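Local coordinates for N(G),N(G)-dimethylarginine dimethylaminohydrolase (Pseudomonas aeruginosa, PDB 1H70), which hydrolyses N(G),N(G)-dimethyl-L-arginine and N(G)-monomethyl-L-arginine to L-citrulline, releasing dimethylamine or methylamine respectively, at residues Ile40-Thr45 with Arg232-Asp237; Cys75-Arg80 with Ile143-Lys148. The protein carries 1 engineered substitution. All blocks are in the same frame, centred on the assembly; numbering follows the deposited sequence.

Contact 1. Residues Ile40-Thr45 with Arg232-Asp237; sequences IRALQT and RVIEVD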
ATOM      1  N   ILE A  40      -7.160 -12.774  -1.163  1.00 11.01           N
ATOM      2  CA  ILE A  40      -8.388 -12.496  -1.945  1.00 11.42           C
ATOM      3  C   ILE A  40      -9.648 -12.996  -1.234  1.00 11.23           C
ATOM      4  O   ILE A  40     -10.682 -12.306  -1.212  1.00 12.58           O
ATOM      5  CB  ILE A  40      -8.260 -13.103  -3.366  1.00 10.78           C
ATOM      6  CG1 ILE A  40      -7.114 -12.430  -4.124  1.00 11.12           C
ATOM      7  CG2 ILE A  40      -9.558 -12.935  -4.171  1.00 10.66           C
ATOM      8  CD1 ILE A  40      -7.271 -10.911  -4.313  1.00 12.10           C
ATOM      9  N   ARG A  41      -9.568 -14.182  -0.620  1.00 10.66           N
ATOM     10  CA  ARG A  41     -10.718 -14.742   0.080  1.00 10.43           C
ATOM     11  C   ARG A  41     -11.099 -13.892   1.267  1.00 10.20           C
ATOM     12  O   ARG A  41     -12.265 -13.809   1.602  1.00 10.38           O
ATOM     13  CB  ARG A  41     -10.478 -16.199   0.509  1.00 10.35           C
ATOM     14  CG  ARG A  41     -10.165 -17.119  -0.655  1.00 10.92           C
ATOM     15  CD  ARG A  41     -10.159 -18.590  -0.230  1.00 16.87           C
ATOM     16  NE  ARG A  41     -11.525 -19.037   0.042  1.00 18.12           N
ATOM     17  CZ  ARG A  41     -11.839 -20.292   0.363  1.00 21.53           C
ATOM     18  NH1 ARG A  41     -10.866 -21.187   0.455  1.00 21.27           N
ATOM     19  NH2 ARG A  41     -13.105 -20.657   0.606  1.00 22.02           N
ATOM     20  N   ALA A  42     -10.110 -13.286   1.930  1.00  9.71           N
ATOM     21  CA  ALA A  42     -10.384 -12.360   3.028  1.00  9.34           C
ATOM     22  C   ALA A  42     -11.093 -11.130   2.449  1.00  9.41           C
ATOM     23  O   ALA A  42     -12.089 -10.637   3.004  1.00 10.38           O
ATOM     24  CB  ALA A  42      -9.074 -11.942   3.681  1.00  8.96           C
ATOM     25  N   LEU A  43     -10.586 -10.605   1.333  1.00  9.56           N
ATOM     26  CA  LEU A  43     -11.180  -9.435   0.699  1.00  9.92           C
ATOM     27  C   LEU A  43     -12.588  -9.702   0.188  1.00 10.43           C
ATOM     28  O   LEU A  43     -13.414  -8.777   0.104  1.00 11.59           O
ATOM     29  CB  LEU A  43     -10.286  -8.873  -0.422  1.00 10.21           C
ATOM     30  CG  LEU A  43      -9.028  -8.138   0.066  1.00 11.01           C
ATOM     31  CD1 LEU A  43      -7.963  -8.072  -1.018  1.00 11.27           C
ATOM     32  CD2 LEU A  43      -9.380  -6.733   0.583  1.00 10.48           C
ATOM     33  N   GLN A  44     -12.906 -10.953  -0.126  1.00 10.09           N
ATOM     34  CA  GLN A  44     -14.252 -11.308  -0.559  1.00 10.79           C
ATOM     35  C   GLN A  44     -15.292 -11.169   0.561  1.00 11.51           C
ATOM     36  O   GLN A  44     -16.500 -11.192   0.278  1.00 11.45           O
ATOM     37  CB  GLN A  44     -14.278 -12.760  -1.056  1.00 11.05           C
ATOM     38  CG  GLN A  44     -13.728 -13.001  -2.455  1.00 11.47           C
ATOM     39  CD  GLN A  44     -13.722 -14.490  -2.823  1.00 12.67           C
ATOM     40  OE1 GLN A  44     -14.733 -15.025  -3.329  1.00 15.78           O
ATOM     41  NE2 GLN A  44     -12.620 -15.136  -2.630  1.00 11.47           N
ATOM     42  N   THR A  45     -14.834 -11.025   1.806  1.00 11.93           N
ATOM     43  CA  THR A  45     -15.743 -10.849   2.948  1.00 12.92           C
ATOM     44  C   THR A  45     -15.895  -9.405   3.371  1.00 13.30           C
ATOM     45  O   THR A  45     -16.573  -9.116   4.367  1.00 13.74           O
ATOM     46  CB  THR A  45     -15.291 -11.654   4.187  1.00 13.43           C
ATOM     47  OG1 THR A  45     -14.124 -11.075   4.797  1.00 14.23           O
ATOM     48  CG2 THR A  45     -14.894 -13.080   3.798  1.00 13.66           C
ATOM     49  N   ARG A 232     -13.216  -5.690  12.918  1.00 18.14           N
ATOM     50  CA  ARG A 232     -13.244  -7.127  12.678  1.00 19.06           C
ATOM     51  C   ARG A 232     -11.885  -7.471  12.085  1.00 18.56           C
ATOM     52  O   ARG A 232     -11.612  -7.114  10.941  1.00 17.79           O
ATOM     53  CB  ARG A 232     -14.331  -7.517  11.685  1.00 20.36           C
ATOM     54  CG  ARG A 232     -15.728  -7.312  12.224  1.00 25.95           C
ATOM     55  CD  ARG A 232     -16.826  -7.685  11.234  1.00 30.41           C
ATOM     56  NE  ARG A 232     -16.760  -9.084  10.835  1.00 33.06           N
ATOM     57  CZ  ARG A 232     -17.567  -9.618   9.932  1.00 36.23           C
ATOM     58  NH1 ARG A 232     -18.501  -8.885   9.341  1.00 34.91           N
ATOM     59  NH2 ARG A 232     -17.457 -10.906   9.618  1.00 40.08           N
ATOM     60  N   VAL A 233     -11.039  -8.146  12.862  1.00 17.40           N
ATOM     61  CA  VAL A 233      -9.701  -8.439  12.363  1.00 16.90           C
ATOM     62  C   VAL A 233      -9.595  -9.764  11.618  1.00 17.19           C
ATOM     63  O   VAL A 233     -10.057 -10.813  12.085  1.00 17.44           O
ATOM     64  CB  VAL A 233      -8.654  -8.312  13.485  1.00 17.50           C
ATOM     65  CG1 VAL A 233      -7.225  -8.524  12.962  1.00 16.98           C
ATOM     66  CG2 VAL A 233      -8.790  -6.963  14.170  1.00 17.96           C
ATOM     67  N   ILE A 234      -8.995  -9.695  10.433  1.00 15.33           N
ATOM     68  CA  ILE A 234      -8.778 -10.875   9.603  1.00 15.80           C
ATOM     69  C   ILE A 234      -7.275 -11.088   9.463  1.00 14.84           C
ATOM     70  O   ILE A 234      -6.583 -10.178   9.029  1.00 16.11           O
ATOM     71  CB  ILE A 234      -9.398 -10.706   8.210  1.00 15.08           C
ATOM     72  CG1 ILE A 234     -10.885 -10.356   8.321  1.00 17.36           C
ATOM     73  CG2 ILE A 234      -9.170 -11.976   7.384  1.00 16.03           C
ATOM     74  CD1 ILE A 234     -11.506  -9.935   6.985  1.00 17.01           C
ATOM     75  N   GLU A 235      -6.769 -12.265   9.828  1.00 14.22           N
ATOM     76  CA  GLU A 235      -5.334 -12.517   9.727  1.00 13.18           C
ATOM     77  C   GLU A 235      -5.034 -13.352   8.495  1.00 13.15           C
ATOM     78  O   GLU A 235      -5.690 -14.383   8.265  1.00 11.30           O
ATOM     79  CB  GLU A 235      -4.802 -13.273  10.964  1.00 14.19           C
ATOM     80  CG  GLU A 235      -4.830 -12.451  12.238  1.00 16.55           C
ATOM     81  CD  GLU A 235      -4.492 -13.297  13.470  1.00 19.99           C
ATOM     82  OE1 GLU A 235      -3.353 -13.268  13.968  1.00 22.20           O
ATOM     83  OE2 GLU A 235      -5.396 -13.995  13.938  1.00 21.20           O
ATOM     84  N   VAL A 236      -4.071 -12.893   7.701  1.00 12.18           N
ATOM     85  CA  VAL A 236      -3.660 -13.600   6.486  1.00 12.63           C
ATOM     86  C   VAL A 236      -2.145 -13.766   6.501  1.00 12.67           C
ATOM     87  O   VAL A 236      -1.416 -12.789   6.648  1.00 10.93           O
ATOM     88  CB  VAL A 236      -4.049 -12.822   5.192  1.00 12.07           C
ATOM     89  CG1 VAL A 236      -3.479 -13.520   3.955  1.00 13.93           C
ATOM     90  CG2 VAL A 236      -5.543 -12.717   5.053  1.00 12.87           C
ATOM     91  N   ASP A 237      -1.649 -14.991   6.328  1.00 13.26           N
ATOM     92  CA  ASP A 237      -0.183 -15.155   6.349  1.00 13.29           C
ATOM     93  C   ASP A 237       0.404 -14.583   5.065  1.00 13.13           C
ATOM     94  O   ASP A 237      -0.019 -14.978   3.979  1.00 11.55           O
ATOM     95  CB  ASP A 237       0.157 -16.648   6.500  1.00 14.19           C
ATOM     96  CG  ASP A 237       1.641 -16.937   6.687  1.00 15.79           C
ATOM     97  OD1 ASP A 237       2.480 -16.016   6.845  1.00 12.63           O
ATOM     98  OD2 ASP A 237       2.015 -18.140   6.713  1.00 17.08           O
TER
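Ala42 of helix 29-43 sets its methyl group against Ile234 and Val236 of strand 232-236, a helix-on-strand contact within the α/β-propeller of the pentein fold to which DDAH belongs. The strand is an outermost one of its sheet and pairs in parallel with strand 212-216, to which helix 220-227 connects it in a β-α-β crossover. The CB atoms of Ile234 and Val236 are both directed at helix 29-43, as expected of alternate residues on one face of a strand.

The apolar packing centres on Ala42 CB, which lies 3.7 Å from Ile234 CG2 and 3.9 Å from Val236 CG2, so a single methyl meets a branch methyl from each of two successive inward-facing residues. Val236 also reaches Ala38, one turn earlier on the same helix, and is the more deeply buried of the two. No hydrogen bond joins the two segments.

At the exposed edge the contact becomes mixed. The side chains of Thr45 and Ile234 lie antiparallel, each alongside the other, bringing Thr45 OG1 to 3.6 Å from Ile234 CD1. A chi1 of 72° turns the threonine hydroxyl back toward the preceding helical turn, where Thr45 OG1 bonds to Ala42 O at 2.7 Å. The same oxygen also accepts the backbone bond from Thr45 N, at 3.0 Å. The hydroxyl of Thr45 lies in the carbonyl plane of Ala42, with a C=O...OG1 angle of 145°.

Contact 2. Residues Cys75-Arg80 with Ile143-Lys148; sequences CAIITR and IAILEK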
ATOM      1  N   CYS A  75     -10.200  11.135  -8.469  1.00 16.64           N
ATOM      2  CA  CYS A  75      -9.404  10.804  -9.642  1.00 15.10           C
ATOM      3  C   CYS A  75      -8.395   9.716  -9.329  1.00 13.95           C
ATOM      4  O   CYS A  75      -8.232   9.325  -8.177  1.00 14.09           O
ATOM      5  CB  CYS A  75      -8.611  12.024 -10.124  1.00 15.96           C
ATOM      6  SG  CYS A  75      -7.361  12.571  -8.928  1.00 17.62           S
ATOM      7  N   ALA A  76      -7.719   9.238 -10.375  1.00 12.70           N
ATOM      8  CA  ALA A  76      -6.644   8.264 -10.223  1.00 12.59           C
ATOM      9  C   ALA A  76      -5.402   8.918 -10.841  1.00 12.25           C
ATOM     10  O   ALA A  76      -5.483   9.584 -11.880  1.00 12.90           O
ATOM     11  CB  ALA A  76      -6.922   6.947 -10.906  1.00 12.83           C
ATOM     12  N   ILE A  77      -4.271   8.721 -10.184  1.00 11.13           N
ATOM     13  CA  ILE A  77      -3.009   9.267 -10.652  1.00 10.19           C
ATOM     14  C   ILE A  77      -2.056   8.108 -10.867  1.00 11.05           C
ATOM     15  O   ILE A  77      -1.693   7.427  -9.903  1.00 10.71           O
ATOM     16  CB  ILE A  77      -2.384  10.208  -9.586  1.00 10.87           C
ATOM     17  CG1 ILE A  77      -3.364  11.289  -9.126  1.00 10.84           C
ATOM     18  CG2 ILE A  77      -1.139  10.896 -10.130  1.00 10.39           C
ATOM     19  CD1 ILE A  77      -4.086  10.968  -7.788  1.00 13.16           C
ATOM     20  N   ILE A  78      -1.665   7.885 -12.116  1.00  9.34           N
ATOM     21  CA  ILE A  78      -0.690   6.863 -12.431  1.00 10.49           C
ATOM     22  C   ILE A  78       0.638   7.426 -11.969  1.00 10.67           C
ATOM     23  O   ILE A  78       0.956   8.577 -12.268  1.00 10.16           O
ATOM     24  CB  ILE A  78      -0.647   6.610 -13.943  1.00 11.12           C
ATOM     25  CG1 ILE A  78      -2.015   6.192 -14.456  1.00 12.71           C
ATOM     26  CG2 ILE A  78       0.385   5.543 -14.314  1.00 11.34           C
ATOM     27  CD1 ILE A  78      -2.561   4.936 -13.854  1.00 15.83           C
ATOM     28  N   THR A  79       1.395   6.629 -11.232  1.00 10.74           N
ATOM     29  CA  THR A  79       2.644   7.124 -10.681  1.00 10.28           C
ATOM     30  C   THR A  79       3.807   6.935 -11.653  1.00 10.85           C
ATOM     31  O   THR A  79       3.615   6.805 -12.872  1.00 11.10           O
ATOM     32  CB  THR A  79       2.918   6.448  -9.325  1.00  9.56           C
ATOM     33  OG1 THR A  79       3.111   5.038  -9.515  1.00 10.00           O
ATOM     34  CG2 THR A  79       1.717   6.615  -8.361  1.00 10.27           C
ATOM     35  N   ARG A  80       5.030   6.978 -11.129  1.00 11.17           N
ATOM     36  CA  ARG A  80       6.236   6.811 -11.924  1.00 11.36           C
ATOM     37  C   ARG A  80       7.296   6.195 -11.006  1.00 11.24           C
ATOM     38  O   ARG A  80       8.098   6.888 -10.378  1.00 10.09           O
ATOM     39  CB  ARG A  80       6.695   8.169 -12.469  1.00 12.37           C
ATOM     40  CG  ARG A  80       7.801   8.057 -13.523  1.00 13.03           C
ATOM     41  CD  ARG A  80       7.851   9.291 -14.454  1.00 16.00           C
ATOM     42  NE  ARG A  80       8.951   9.171 -15.403  1.00 16.51           N
ATOM     43  CZ  ARG A  80      10.220   9.479 -15.141  1.00 18.82           C
ATOM     44  NH1 ARG A  80      10.564   9.971 -13.953  1.00 19.48           N
ATOM     45  NH2 ARG A  80      11.149   9.327 -16.087  1.00 19.67           N
ATOM     46  N   ILE A 143       1.118  16.393  -5.143  1.00  9.88           N
ATOM     47  CA  ILE A 143       0.342  17.336  -4.313  1.00 11.24           C
ATOM     48  C   ILE A 143      -0.418  18.325  -5.208  1.00 10.87           C
ATOM     49  O   ILE A 143      -1.580  18.654  -4.933  1.00 11.95           O
ATOM     50  CB  ILE A 143       1.246  18.064  -3.285  1.00 11.55           C
ATOM     51  CG1 ILE A 143       1.650  17.047  -2.194  1.00 13.17           C
ATOM     52  CG2 ILE A 143       0.517  19.247  -2.661  1.00 10.83           C
ATOM     53  CD1 ILE A 143       2.842  17.442  -1.368  1.00 10.72           C
ATOM     54  N   ALA A 144       0.204  18.773  -6.301  1.00 11.54           N
ATOM     55  CA  ALA A 144      -0.459  19.728  -7.209  1.00 11.05           C
ATOM     56  C   ALA A 144      -1.713  19.117  -7.838  1.00 11.79           C
ATOM     57  O   ALA A 144      -2.751  19.788  -7.956  1.00 11.10           O
ATOM     58  CB  ALA A 144       0.511  20.244  -8.277  1.00 11.06           C
ATOM     59  N   ILE A 145      -1.627  17.846  -8.230  1.00 11.51           N
ATOM     60  CA  ILE A 145      -2.782  17.167  -8.829  1.00 12.65           C
ATOM     61  C   ILE A 145      -3.901  17.037  -7.809  1.00 12.70           C
ATOM     62  O   ILE A 145      -5.070  17.316  -8.097  1.00 13.66           O
ATOM     63  CB  ILE A 145      -2.383  15.788  -9.355  1.00 11.15           C
ATOM     64  CG1 ILE A 145      -1.466  15.919 -10.571  1.00 12.00           C
ATOM     65  CG2 ILE A 145      -3.634  14.997  -9.755  1.00 12.68           C
ATOM     66  CD1 ILE A 145      -0.687  14.620 -10.874  1.00 12.39           C
ATOM     67  N   LEU A 146      -3.547  16.585  -6.607  1.00 12.71           N
ATOM     68  CA  LEU A 146      -4.522  16.454  -5.526  1.00 12.79           C
ATOM     69  C   LEU A 146      -5.199  17.805  -5.285  1.00 13.05           C
ATOM     70  O   LEU A 146      -6.411  17.863  -5.131  1.00 13.87           O
ATOM     71  CB  LEU A 146      -3.880  15.941  -4.237  1.00 11.50           C
ATOM     72  CG  LEU A 146      -3.399  14.476  -4.291  1.00 11.28           C
ATOM     73  CD1 LEU A 146      -2.498  14.087  -3.113  1.00 11.54           C
ATOM     74  CD2 LEU A 146      -4.604  13.541  -4.314  1.00 10.99           C
ATOM     75  N   GLU A 147      -4.416  18.881  -5.251  1.00 14.09           N
ATOM     76  CA  GLU A 147      -4.999  20.214  -5.024  1.00 15.20           C
ATOM     77  C   GLU A 147      -5.949  20.627  -6.153  1.00 14.71           C
ATOM     78  O   GLU A 147      -6.993  21.235  -5.874  1.00 15.33           O
ATOM     79  CB  GLU A 147      -3.914  21.258  -4.768  1.00 14.87           C
ATOM     80  CG  GLU A 147      -3.289  21.090  -3.385  1.00 16.71           C
ATOM     81  CD  GLU A 147      -2.170  22.064  -3.054  1.00 19.14           C
ATOM     82  OE1 GLU A 147      -1.736  22.872  -3.903  1.00 19.96           O
ATOM     83  OE2 GLU A 147      -1.710  22.000  -1.896  1.00 17.11           O
ATOM     84  N   LYS A 148      -5.618  20.302  -7.399  1.00 15.10           N
ATOM     85  CA  LYS A 148      -6.453  20.597  -8.579  1.00 15.79           C
ATOM     86  C   LYS A 148      -7.831  19.956  -8.396  1.00 16.19           C
ATOM     87  O   LYS A 148      -8.874  20.485  -8.829  1.00 16.13           O
ATOM     88  CB  LYS A 148      -5.765  20.093  -9.865  1.00 15.50           C
ATOM     89  CG  LYS A 148      -6.634  20.169 -11.121  1.00 17.87           C
ATOM     90  CD  LYS A 148      -6.228  19.172 -12.205  1.00 20.81           C
ATOM     91  CE  LYS A 148      -7.333  18.994 -13.251  1.00 22.11           C
ATOM     92  NZ  LYS A 148      -6.900  18.092 -14.373  1.00 22.91           N
TER
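Ile77 of strand 76-78 and Ile145 of helix 136-148 interlock through both of their branches. Ile77 CG1 lies 3.8 Å from Ile145 CG2, while Ile77 CG2 lies 3.8 Å from Ile145 CD1. The two side chains are laid alongside each other and point in opposing directions, so the longer arm of each packs against the other's branch methyl instead of meeting it end to end. Further out, chi2 of Ile77 is 99°, well off a staggered value, and this rotation carries CD1 in the direction of Leu146. There the approach is looser, with Ile77 CD1 4.4 Å from Leu146 CD2. Leu146 reaches the strand from the flank of the helix, next to Ile145 in sequence, so that Ile77 is met by two consecutive helical residues, one at each of its branches and one at the end of its longer arm. Cys75, two residues before Ile77, also has its CB directed at the helix, but its side chain stays 4.5 Å away.

In the next shell, Ile145 touches the side chain of Glu106, which forms a salt bridge with Lys148 NZ and so ties the helix to strand 105-107 beside the apolar patch. Strand 76-78 is the middle one of a three-stranded mixed sheet, packed between helix 136-148 and, on its other face, helix 89-100, which links strands 76-78 and 105-107 as a β-α-β crossover. Leu146 packs in addition on Phe126 and Leu151.

Between the two segments themselves the close contacts are all between aliphatic carbons and there is no hydrogen bond, which is consistent with cohesion by dispersion and exclusion of water rather than by directed polar bonds.

Contacts 1 and 2 lie on opposite sides of the chain's centre, their own centres 29 Å apart and their nearest atoms about 18 Å apart, and they share no helix, strand or sheet. Along the chain residues 40-45 come first, then 75-80, 143-148 and finally 232-237, so both segments of contact 2 fall between those of contact 1. Each contact lays a helix against a separate three-stranded mixed sheet. Contact 1 thus joins early and late parts of the chain across 186 intervening residues, while contact 2 closes a shorter loop within that span, so parts distant in sequence are packed together at two separate places around the propeller.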